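PDB 4ZNM: C-domain type II peptide synthetase from Streptomyces globisporus, which belongs to the condensation-domain family of peptide synthetases, which shares its two-part, sheet-and-helix fold with the CoA-dependent acyltransferase clan. Local coordinates for residues D408-S413 / E436-F441; Q245-R250 / W412-D417; S321-A324 / E328-L331. All coordinates share one frame; numbering follows the deposited sequence.

Contact 1 (D408-S413 / E436-F441); sequences DGVLWS and ETMAAF
W412 points the edge of its six-membered ring at one face of F441. This edge-to-face pair is the tight part of the contact. The planes stand at 72° and the ring centroids are 5.2 Å apart. CZ2 of W412 makes the nearest approach, 3.5 Å from CE2 of F441, and it lies over the rim of the phenyl ring, not its centre. NE1 of W412 is 3.8 Å from the same F441 CE2, but its hydrogen bond goes elsewhere in the structure. F441 reaches in because its CG is anti to the backbone N (chi1 -168°), while W412 keeps CG beside its own N. The second touch is looser. CG1 of V410 meets the selenium of M438, a selenomethionine, at 4.3 Å, and the backbones stay well apart there, with V410 CA 9.5 Å from M438 CA. This is a helix lying over a beta sheet: strand 410-416 turns into strand 422-429, and helix 435-454 then packs back on the hairpin. Y445 of that helix also meets the indole of W412, as do Y276 and F371, so the tryptophan sits within an aromatic cluster. R283 adds a cation-pi contact to F441. On the strand, V410 and W412 face the helix, while L411 lies on the other side of the sheet, against W244. The outer side of the helix differs in kind. E436 and A440 are exposed there, one turn apart and joined by a backbone hydrogen bond from A440 N to E436 O, and neither takes part in the contact.

Contact 2 (Q245-R250 / W412-D417); sequences QRFAVR and WSIHID
F247 holds its ring with CG between the backbone N and the carbonyl carbon (chi1 65°), and this swings the phenyl group across toward strand 410-416. I414 answers with CG1 beside its own backbone N, and a second bend at chi2 (-66°) brings CD1 to the ring. The two side chains cross at about a right angle. CD1 of I414 meets the ring at its edge, near the ring plane, 3.6 Å from F247 CZ. F247 CE2 is a little farther from I414 CD1, at 4.2 Å. The same CZ of F247 lies 4.4 Å from CE3 of W412, at the edge of the indole. One ring corner thus meets both an isoleucine methyl group and a tryptophan edge, and all three residues are buried. The contact is purely apolar. Strands 242-249 and 410-416 are not neighbours: strand 422-429 runs between them, antiparallel to both. Backbone hydrogen bonds tie F247 to G424 of that middle strand. G424 has no side chain, which is consistent with the phenyl ring reaching residues two strands away. Helices close over this side. L442 of helix 435-454 touches both F247 and W412, and M272 of helix 268-284 touches I414. R246 and H415, next to F247 and I414 in sequence, have other surroundings: R246 forms a salt bridge with E125, and the ring of H415 stacks with W394. The contact belongs to the helix-covered face of a mixed five-stranded sheet, in one of the two chloramphenicol acetyltransferase-like halves known from condensation domains.

Contact 3 (S321-A324 / E328-L331); sequences SGCA and EVVL
C323 and E328 bring the backbones closest, with their CA atoms 5.9 Å apart, as the loop 321-324 swings round into helix 326-335. The turn is made at G322, whose positive phi (86°) would press a CB against the carbonyl O of S321. C323 is then extended, and E328 already lies within the helix, which begins at residue 326. The main side-chain link comes from E328. Its CG lies beside the backbone N, and the chain is stretched beyond it, so the carboxylate reaches back over the loop. OE1 of E328 accepts the backbone N-H of A324, with N and OE1 2.9 Å apart and an angle of 157° at the hydrogen. The donor stands well above the carboxylate plane, 61° out of it. This recalls the capping box at a helix start: S325, just before the helix, takes the backbone N-H of E328 on its OG. Here, however, the glutamate returns to A324, one residue before the serine. The carboxylate also rests on carbon: E328 OE1 is 3.6 Å from C323 CA, and E328 OE2 is 3.6 Å from A324 CB. A small apolar touch lies beside it. SG of C323 meets CG2 of V329 at 3.8 Å and also lies near CB of E328. V329 places that methyl group beside its own backbone N, which turns it to the loop. F460 packs on both C323 and V329, and A274 of helix 268-284 lies against V329. G322 and A324 are exposed, so the loop edge of the contact lies at the protein surface. S321 O is bound by NH1 of R332 in the next turn.

Contacts 1 and 2 form one unit. Their centres are 13 Å apart, and they share W412 and S413 of strand 410-416. They also touch directly: OE1 of Q245 lies 3.3 Å from CA of A439. Contact 3 stands apart, at the surface. Its centre is 25 Å from each of the other two, and its nearest atoms are about 15 Å from contact 1 and about 12 Å from contact 2. Along the chain it falls inside the loop closed by contact 2. Helix 268-284 reaches all three, through Y276 to F441, M272 to I414 and A274 to V329. The sodium ligands S130, E133 and P135 belong to none of the segments.

Contact 1 (D408-S413 / E436-F441)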
ATOM      1  N   ASP A 408     -11.905  -2.513  -5.703  1.00 25.63           N
ATOM      2  CA  ASP A 408     -12.848  -3.647  -5.786  1.00 24.21           C
ATOM      3  C   ASP A 408     -12.220  -4.910  -5.235  1.00 25.67           C
ATOM      4  O   ASP A 408     -11.742  -5.747  -5.972  1.00 27.35           O
ATOM      5  CB  ASP A 408     -13.304  -3.852  -7.246  1.00 25.59           C
ATOM      6  CG  ASP A 408     -14.589  -4.704  -7.382  1.00 37.68           C
ATOM      7  OD1 ASP A 408     -14.994  -5.398  -6.431  1.00 32.17           O
ATOM      8  OD2 ASP A 408     -15.185  -4.700  -8.485  1.00 37.49           O
ATOM      9  N   GLY A 409     -12.234  -5.040  -3.921  1.00 20.92           N
ATOM     10  CA  GLY A 409     -11.701  -6.228  -3.282  1.00 25.23           C
ATOM     11  C   GLY A 409     -11.341  -6.060  -1.830  1.00 20.18           C
ATOM     12  O   GLY A 409     -11.716  -5.077  -1.179  1.00 26.24           O
ATOM     13  N   VAL A 410     -10.638  -7.057  -1.324  1.00 24.73           N
ATOM     14  CA  VAL A 410     -10.187  -7.090   0.071  1.00 20.75           C
ATOM     15  C   VAL A 410      -8.678  -6.924   0.044  1.00 26.84           C
ATOM     16  O   VAL A 410      -8.004  -7.520  -0.804  1.00 26.10           O
ATOM     17  CB  VAL A 410     -10.594  -8.405   0.750  1.00 25.15           C
ATOM     18  CG1 VAL A 410     -10.026  -8.511   2.137  1.00 25.74           C
ATOM     19  CG2 VAL A 410     -12.103  -8.522   0.784  1.00 21.63           C
ATOM     20  N   LEU A 411      -8.137  -6.098   0.929  1.00 20.75           N
ATOM     21  CA  LEU A 411      -6.713  -5.890   0.922  1.00 18.30           C
ATOM     22  C   LEU A 411      -6.113  -6.094   2.319  1.00 24.32           C
ATOM     23  O   LEU A 411      -6.533  -5.459   3.293  1.00 19.26           O
ATOM     24  CB  LEU A 411      -6.385  -4.510   0.411  1.00 18.88           C
ATOM     25  CG  LEU A 411      -4.925  -4.103   0.458  1.00 25.49           C
ATOM     26  CD1 LEU A 411      -4.163  -4.995  -0.446  1.00 21.42           C
ATOM     27  CD2 LEU A 411      -4.759  -2.668   0.022  1.00 28.86           C
ATOM     28  N   TRP A 412      -5.135  -6.993   2.398  1.00 21.64           N
ATOM     29  CA  TRP A 412      -4.302  -7.120   3.599  1.00 19.29           C
ATOM     30  C   TRP A 412      -3.009  -6.398   3.338  1.00 23.96           C
ATOM     31  O   TRP A 412      -2.340  -6.657   2.350  1.00 22.72           O
ATOM     32  CB  TRP A 412      -3.992  -8.568   3.940  1.00 20.42           C
ATOM     33  CG  TRP A 412      -5.126  -9.451   4.168  1.00 21.88           C
ATOM     34  CD1 TRP A 412      -5.971  -9.936   3.235  1.00 21.45           C
ATOM     35  CD2 TRP A 412      -5.518 -10.031   5.413  1.00 20.05           C
ATOM     36  NE1 TRP A 412      -6.889 -10.764   3.822  1.00 20.75           N
ATOM     37  CE2 TRP A 412      -6.625 -10.840   5.159  1.00 24.20           C
ATOM     38  CE3 TRP A 412      -5.030  -9.940   6.720  1.00 24.41           C
ATOM     39  CZ2 TRP A 412      -7.275 -11.559   6.172  1.00 29.48           C
ATOM     40  CZ3 TRP A 412      -5.670 -10.639   7.711  1.00 26.02           C
ATOM     41  CH2 TRP A 412      -6.770 -11.446   7.433  1.00 24.81           C
ATOM     42  N   SER A 413      -2.647  -5.499   4.238  1.00 29.80           N
ATOM     43  CA  SER A 413      -1.467  -4.654   4.091  1.00 32.45           C
ATOM     44  C   SER A 413      -0.621  -4.771   5.367  1.00 32.75           C
ATOM     45  O   SER A 413      -1.045  -4.301   6.420  1.00 29.42           O
ATOM     46  CB  SER A 413      -1.895  -3.202   3.839  1.00 38.36           C
ATOM     47  OG  SER A 413      -0.780  -2.338   3.670  1.00 45.42           O
ATOM     48  N   GLU A 436     -18.231  -7.488  11.090  1.00 28.35           N
ATOM     49  CA  GLU A 436     -18.122  -8.699  11.892  1.00 37.83           C
ATOM     50  C   GLU A 436     -17.472  -9.850  11.115  1.00 30.50           C
ATOM     51  O   GLU A 436     -16.654 -10.595  11.636  1.00 27.32           O
ATOM     52  CB  GLU A 436     -19.512  -9.117  12.369  1.00 46.95           C
ATOM     53  CG  GLU A 436     -20.159  -8.122  13.337  1.00 68.07           C
ATOM     54  CD  GLU A 436     -20.663  -6.814  12.676  1.00 67.78           C
ATOM     55  OE1 GLU A 436     -20.824  -6.762  11.422  1.00 47.53           O
ATOM     56  OE2 GLU A 436     -20.901  -5.836  13.432  1.00 73.80           O
ATOM     57  N   THR A 437     -17.859  -9.997   9.863  1.00 28.26           N
ATOM     58  CA  THR A 437     -17.279 -11.005   8.993  1.00 31.60           C
ATOM     59  C   THR A 437     -15.778 -10.805   8.886  1.00 26.54           C
ATOM     60  O   THR A 437     -15.009 -11.754   8.963  1.00 28.41           O
ATOM     61  CB  THR A 437     -17.884 -10.932   7.585  1.00 31.10           C
ATOM     62  OG1 THR A 437     -19.290 -11.077   7.700  1.00 30.83           O
ATOM     63  CG2 THR A 437     -17.319 -12.005   6.667  1.00 28.35           C
HETATM   64  N   MSE A 438     -15.369  -9.563   8.685  1.00 23.05           N
HETATM   65  CA  MSE A 438     -13.950  -9.253   8.508  1.00 23.81           C
HETATM   66  C   MSE A 438     -13.192  -9.355   9.848  1.00 21.44           C
HETATM   67  O   MSE A 438     -12.033  -9.755   9.888  1.00 25.18           O
HETATM   68  CB  MSE A 438     -13.801  -7.877   7.892  1.00 29.85           C
HETATM   69  CG  MSE A 438     -14.305  -7.848   6.455  1.00 30.47           C
HETATM   70 SE   MSE A 438     -13.000  -8.734   5.248  0.75 36.03          SE
HETATM   71  CE  MSE A 438     -14.046 -10.310   4.843  1.00 35.64           C
ATOM     72  N   ALA A 439     -13.866  -8.996  10.936  1.00 24.01           N
ATOM     73  CA  ALA A 439     -13.314  -9.153  12.270  1.00 25.08           C
ATOM     74  C   ALA A 439     -12.993 -10.622  12.562  1.00 31.29           C
ATOM     75  O   ALA A 439     -11.930 -10.937  13.128  1.00 31.08           O
ATOM     76  CB  ALA A 439     -14.293  -8.604  13.308  1.00 29.31           C
ATOM     77  N   ALA A 440     -13.901 -11.517  12.176  1.00 33.62           N
ATOM     78  CA  ALA A 440     -13.695 -12.960  12.370  1.00 27.39           C
ATOM     79  C   ALA A 440     -12.589 -13.472  11.453  1.00 28.62           C
ATOM     80  O   ALA A 440     -11.773 -14.296  11.838  1.00 31.12           O
ATOM     81  CB  ALA A 440     -15.004 -13.743  12.124  1.00 31.81           C
ATOM     82  N   PHE A 441     -12.550 -12.948  10.240  1.00 30.64           N
ATOM     83  CA  PHE A 441     -11.549 -13.335   9.261  1.00 22.37           C
ATOM     84  C   PHE A 441     -10.153 -13.006   9.813  1.00 25.83           C
ATOM     85  O   PHE A 441      -9.263 -13.827   9.778  1.00 23.79           O
ATOM     86  CB  PHE A 441     -11.849 -12.592   7.967  1.00 25.07           C
ATOM     87  CG  PHE A 441     -11.110 -13.067   6.755  1.00 30.34           C
ATOM     88  CD1 PHE A 441     -10.737 -14.384   6.589  1.00 30.14           C
ATOM     89  CD2 PHE A 441     -10.839 -12.165   5.734  1.00 30.27           C
ATOM     90  CE1 PHE A 441     -10.080 -14.790   5.421  1.00 28.79           C
ATOM     91  CE2 PHE A 441     -10.190 -12.560   4.570  1.00 31.05           C
ATOM     92  CZ  PHE A 441      -9.795 -13.873   4.417  1.00 25.88           C
TER

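Contact 2 (Q245-R250 / W412-D417)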
ATOM      1  N   GLN A 245      -9.690  -2.360   9.304  1.00 28.11           N
ATOM      2  CA  GLN A 245      -9.445  -2.846  10.666  1.00 21.65           C
ATOM      3  C   GLN A 245      -7.950  -2.978  10.851  1.00 25.20           C
ATOM      4  O   GLN A 245      -7.263  -3.559  10.016  1.00 25.06           O
ATOM      5  CB  GLN A 245     -10.166  -4.172  10.918  1.00 24.66           C
ATOM      6  CG  GLN A 245     -11.697  -3.961  11.006  1.00 27.43           C
ATOM      7  CD  GLN A 245     -12.480  -5.223  11.302  1.00 30.44           C
ATOM      8  OE1 GLN A 245     -12.002  -6.116  12.014  1.00 34.07           O
ATOM      9  NE2 GLN A 245     -13.702  -5.308  10.746  1.00 26.10           N
ATOM     10  N   ARG A 246      -7.450  -2.426  11.949  1.00 23.90           N
ATOM     11  CA  ARG A 246      -6.008  -2.345  12.195  1.00 24.01           C
ATOM     12  C   ARG A 246      -5.624  -3.425  13.157  1.00 26.30           C
ATOM     13  O   ARG A 246      -6.411  -3.765  14.015  1.00 30.34           O
ATOM     14  CB  ARG A 246      -5.622  -1.008  12.798  1.00 33.45           C
ATOM     15  CG  ARG A 246      -6.371   0.141  12.241  1.00 36.12           C
ATOM     16  CD  ARG A 246      -5.827   0.563  10.915  1.00 39.32           C
ATOM     17  NE  ARG A 246      -6.557   1.753  10.499  1.00 46.49           N
ATOM     18  CZ  ARG A 246      -6.536   2.251   9.274  1.00 36.67           C
ATOM     19  NH1 ARG A 246      -5.823   1.659   8.329  1.00 35.38           N
ATOM     20  NH2 ARG A 246      -7.243   3.327   9.013  1.00 41.51           N
ATOM     21  N   PHE A 247      -4.438  -3.976  13.010  1.00 31.06           N
ATOM     22  CA  PHE A 247      -3.954  -4.967  13.958  1.00 31.00           C
ATOM     23  C   PHE A 247      -2.440  -4.902  14.040  1.00 31.64           C
ATOM     24  O   PHE A 247      -1.779  -4.238  13.231  1.00 27.76           O
ATOM     25  CB  PHE A 247      -4.412  -6.373  13.564  1.00 32.36           C
ATOM     26  CG  PHE A 247      -3.843  -6.853  12.276  1.00 31.44           C
ATOM     27  CD1 PHE A 247      -4.476  -6.569  11.090  1.00 28.41           C
ATOM     28  CD2 PHE A 247      -2.675  -7.602  12.249  1.00 31.95           C
ATOM     29  CE1 PHE A 247      -3.964  -7.018   9.876  1.00 31.97           C
ATOM     30  CE2 PHE A 247      -2.165  -8.075  11.026  1.00 33.17           C
ATOM     31  CZ  PHE A 247      -2.810  -7.769   9.849  1.00 31.25           C
ATOM     32  N   ALA A 248      -1.902  -5.585  15.040  1.00 39.68           N
ATOM     33  CA  ALA A 248      -0.463  -5.604  15.286  1.00 45.06           C
ATOM     34  C   ALA A 248      -0.080  -6.999  15.699  1.00 45.21           C
ATOM     35  O   ALA A 248      -0.816  -7.670  16.436  1.00 51.59           O
ATOM     36  CB  ALA A 248      -0.092  -4.644  16.330  1.00 41.30           C
ATOM     37  N   VAL A 249       1.051  -7.464  15.201  1.00 34.51           N
ATOM     38  CA  VAL A 249       1.500  -8.761  15.619  1.00 42.90           C
ATOM     39  C   VAL A 249       2.308  -8.531  16.882  1.00 53.63           C
ATOM     40  O   VAL A 249       3.386  -7.933  16.852  1.00 38.98           O
ATOM     41  CB  VAL A 249       2.255  -9.475  14.523  1.00 38.94           C
ATOM     42  CG1 VAL A 249       2.608 -10.883  14.966  1.00 41.89           C
ATOM     43  CG2 VAL A 249       1.391  -9.553  13.314  1.00 36.00           C
ATOM     44  N   ARG A 250       1.698  -8.970  17.987  1.00 72.53           N
ATOM     45  CA  ARG A 250       2.263  -9.010  19.336  1.00 74.72           C
ATOM     46  C   ARG A 250       3.737  -9.425  19.397  1.00 69.57           C
ATOM     47  O   ARG A 250       4.152 -10.336  18.691  1.00 79.12           O
ATOM     48  CB  ARG A 250       1.432  -9.985  20.189  1.00 87.53           C
ATOM     49  CG  ARG A 250      -0.073  -9.695  20.187  1.00 94.86           C
ATOM     50  CD  ARG A 250      -0.895 -10.737  20.965  1.00 98.82           C
ATOM     51  NE  ARG A 250      -0.995 -12.052  20.309  1.00 93.69           N
ATOM     52  CZ  ARG A 250      -0.280 -13.135  20.630  1.00 86.17           C
ATOM     53  NH1 ARG A 250       0.639 -13.096  21.594  1.00 77.57           N
ATOM     54  NH2 ARG A 250      -0.476 -14.272  19.967  1.00 94.54           N
ATOM     55  N   TRP A 412      -5.135  -6.993   2.398  1.00 21.64           N
ATOM     56  CA  TRP A 412      -4.302  -7.120   3.599  1.00 19.29           C
ATOM     57  C   TRP A 412      -3.009  -6.398   3.338  1.00 23.96           C
ATOM     58  O   TRP A 412      -2.340  -6.657   2.350  1.00 22.72           O
ATOM     59  CB  TRP A 412      -3.992  -8.568   3.940  1.00 20.42           C
ATOM     60  CG  TRP A 412      -5.126  -9.451   4.168  1.00 21.88           C
ATOM     61  CD1 TRP A 412      -5.971  -9.936   3.235  1.00 21.45           C
ATOM     62  CD2 TRP A 412      -5.518 -10.031   5.413  1.00 20.05           C
ATOM     63  NE1 TRP A 412      -6.889 -10.764   3.822  1.00 20.75           N
ATOM     64  CE2 TRP A 412      -6.625 -10.840   5.159  1.00 24.20           C
ATOM     65  CE3 TRP A 412      -5.030  -9.940   6.720  1.00 24.41           C
ATOM     66  CZ2 TRP A 412      -7.275 -11.559   6.172  1.00 29.48           C
ATOM     67  CZ3 TRP A 412      -5.670 -10.639   7.711  1.00 26.02           C
ATOM     68  CH2 TRP A 412      -6.770 -11.446   7.433  1.00 24.81           C
ATOM     69  N   SER A 413      -2.647  -5.499   4.238  1.00 29.80           N
ATOM     70  CA  SER A 413      -1.467  -4.654   4.091  1.00 32.45           C
ATOM     71  C   SER A 413      -0.621  -4.771   5.367  1.00 32.75           C
ATOM     72  O   SER A 413      -1.045  -4.301   6.420  1.00 29.42           O
ATOM     73  CB  SER A 413      -1.895  -3.202   3.839  1.00 38.36           C
ATOM     74  OG  SER A 413      -0.780  -2.338   3.670  1.00 45.42           O
ATOM     75  N   ILE A 414       0.543  -5.415   5.261  1.00 29.26           N
ATOM     76  CA  ILE A 414       1.406  -5.701   6.400  1.00 29.37           C
ATOM     77  C   ILE A 414       2.670  -4.851   6.348  1.00 29.98           C
ATOM     78  O   ILE A 414       3.431  -4.975   5.385  1.00 25.71           O
ATOM     79  CB  ILE A 414       1.843  -7.172   6.431  1.00 39.48           C
ATOM     80  CG1 ILE A 414       0.658  -8.119   6.209  1.00 47.79           C
ATOM     81  CG2 ILE A 414       2.561  -7.479   7.726  1.00 41.90           C
ATOM     82  CD1 ILE A 414      -0.345  -8.100   7.281  1.00 52.86           C
ATOM     83  N   HIS A 415       2.941  -4.040   7.379  1.00 25.37           N
ATOM     84  CA  HIS A 415       4.258  -3.423   7.505  1.00 25.01           C
ATOM     85  C   HIS A 415       5.132  -4.250   8.434  1.00 25.54           C
ATOM     86  O   HIS A 415       4.772  -4.504   9.571  1.00 24.27           O
ATOM     87  CB  HIS A 415       4.179  -1.981   8.021  1.00 35.20           C
ATOM     88  CG  HIS A 415       5.520  -1.367   8.250  1.00 50.90           C
ATOM     89  ND1 HIS A 415       6.020  -1.111   9.512  1.00 49.67           N
ATOM     90  CD2 HIS A 415       6.489  -1.001   7.379  1.00 60.93           C
ATOM     91  CE1 HIS A 415       7.231  -0.597   9.405  1.00 55.45           C
ATOM     92  NE2 HIS A 415       7.541  -0.520   8.122  1.00 55.66           N
ATOM     93  N   ILE A 416       6.300  -4.643   7.941  1.00 27.12           N
ATOM     94  CA  ILE A 416       7.217  -5.486   8.699  1.00 29.98           C
ATOM     95  C   ILE A 416       8.402  -4.632   9.132  1.00 32.59           C
ATOM     96  O   ILE A 416       9.202  -4.188   8.324  1.00 32.84           O
ATOM     97  CB  ILE A 416       7.651  -6.696   7.875  1.00 35.35           C
ATOM     98  CG1 ILE A 416       6.428  -7.570   7.598  1.00 49.32           C
ATOM     99  CG2 ILE A 416       8.731  -7.494   8.609  1.00 34.59           C
ATOM    100  CD1 ILE A 416       6.566  -8.430   6.397  1.00 66.36           C
ATOM    101  N   ASP A 417       8.490  -4.392  10.421  1.00 32.91           N
ATOM    102  CA  ASP A 417       9.506  -3.503  10.929  1.00 50.72           C
ATOM    103  C   ASP A 417      10.850  -4.219  11.023  1.00 53.77           C
ATOM    104  O   ASP A 417      10.890  -5.445  11.248  1.00 47.22           O
ATOM    105  CB  ASP A 417       9.100  -2.957  12.289  1.00 68.47           C
ATOM    106  CG  ASP A 417       9.705  -1.603  12.562  1.00 75.68           C
ATOM    107  OD1 ASP A 417      10.831  -1.577  13.109  1.00 76.81           O
ATOM    108  OD2 ASP A 417       9.060  -0.581  12.214  1.00 76.17           O
TER

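Contact 3 (S321-A324 / E328-L331)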
ATOM      1  N   SER A 321      -1.333 -29.179  -2.258  1.00 38.40           N
ATOM      2  CA  SER A 321      -1.721 -30.575  -2.157  1.00 41.49           C
ATOM      3  C   SER A 321      -0.511 -31.438  -1.819  1.00 38.90           C
ATOM      4  O   SER A 321       0.554 -31.332  -2.446  1.00 34.06           O
ATOM      5  CB  SER A 321      -2.370 -31.071  -3.440  1.00 42.30           C
ATOM      6  OG  SER A 321      -1.438 -31.144  -4.504  1.00 48.80           O
ATOM      7  N   GLY A 322      -0.695 -32.306  -0.828  1.00 38.92           N
ATOM      8  CA  GLY A 322       0.348 -33.222  -0.416  1.00 42.35           C
ATOM      9  C   GLY A 322       1.320 -32.632   0.602  1.00 31.01           C
ATOM     10  O   GLY A 322       2.245 -33.325   1.026  1.00 40.07           O
ATOM     11  N   CYS A 323       1.128 -31.359   0.961  1.00 36.43           N
ATOM     12  CA  CYS A 323       1.856 -30.727   2.067  1.00 35.50           C
ATOM     13  C   CYS A 323       1.707 -31.466   3.393  1.00 38.00           C
ATOM     14  O   CYS A 323       0.600 -31.764   3.821  1.00 41.91           O
ATOM     15  CB  CYS A 323       1.374 -29.301   2.277  1.00 41.40           C
ATOM     16  SG  CYS A 323       2.238 -28.136   1.258  1.00 39.97           S
ATOM     17  N   ALA A 324       2.819 -31.698   4.072  1.00 41.75           N
ATOM     18  CA  ALA A 324       2.800 -32.449   5.320  1.00 42.01           C
ATOM     19  C   ALA A 324       2.927 -31.519   6.520  1.00 38.54           C
ATOM     20  O   ALA A 324       2.707 -31.919   7.648  1.00 38.38           O
ATOM     21  CB  ALA A 324       3.921 -33.491   5.326  1.00 44.78           C
ATOM     22  N   GLU A 328       6.459 -26.950   4.963  1.00 29.49           N
ATOM     23  CA  GLU A 328       6.426 -27.236   3.529  1.00 32.81           C
ATOM     24  C   GLU A 328       5.598 -26.185   2.774  1.00 30.57           C
ATOM     25  O   GLU A 328       5.927 -25.833   1.645  1.00 28.63           O
ATOM     26  CB  GLU A 328       5.875 -28.647   3.269  1.00 39.05           C
ATOM     27  CG  GLU A 328       6.871 -29.721   3.590  1.00 44.33           C
ATOM     28  CD  GLU A 328       6.345 -31.154   3.397  1.00 44.10           C
ATOM     29  OE1 GLU A 328       5.325 -31.363   2.696  1.00 35.93           O
ATOM     30  OE2 GLU A 328       6.977 -32.076   3.967  1.00 44.50           O
ATOM     31  N   VAL A 329       4.537 -25.662   3.382  1.00 27.72           N
ATOM     32  CA  VAL A 329       3.786 -24.574   2.730  1.00 28.51           C
ATOM     33  C   VAL A 329       4.716 -23.369   2.500  1.00 29.95           C
ATOM     34  O   VAL A 329       4.724 -22.763   1.415  1.00 27.76           O
ATOM     35  CB  VAL A 329       2.550 -24.144   3.541  1.00 30.33           C
ATOM     36  CG1 VAL A 329       1.821 -23.010   2.830  1.00 32.01           C
ATOM     37  CG2 VAL A 329       1.561 -25.302   3.693  1.00 28.64           C
ATOM     38  N   VAL A 330       5.504 -23.026   3.520  1.00 25.80           N
ATOM     39  CA  VAL A 330       6.385 -21.864   3.437  1.00 28.03           C
ATOM     40  C   VAL A 330       7.434 -22.097   2.347  1.00 29.36           C
ATOM     41  O   VAL A 330       7.744 -21.197   1.562  1.00 27.30           O
ATOM     42  CB  VAL A 330       7.054 -21.562   4.804  1.00 31.35           C
ATOM     43  CG1 VAL A 330       7.955 -20.328   4.713  1.00 44.58           C
ATOM     44  CG2 VAL A 330       6.005 -21.330   5.863  1.00 27.74           C
ATOM     45  N   LEU A 331       7.975 -23.307   2.277  1.00 30.89           N
ATOM     46  CA  LEU A 331       9.013 -23.586   1.294  1.00 34.91           C
ATOM     47  C   LEU A 331       8.457 -23.508  -0.134  1.00 30.65           C
ATOM     48  O   LEU A 331       9.114 -22.964  -1.018  1.00 32.25           O
ATOM     49  CB  LEU A 331       9.635 -24.950   1.546  1.00 42.60           C
ATOM     50  CG  LEU A 331      10.484 -25.041   2.815  1.00 52.04           C
ATOM     51  CD1 LEU A 331      10.872 -26.481   3.031  1.00 61.10           C
ATOM     52  CD2 LEU A 331      11.730 -24.160   2.779  1.00 48.27           C
TER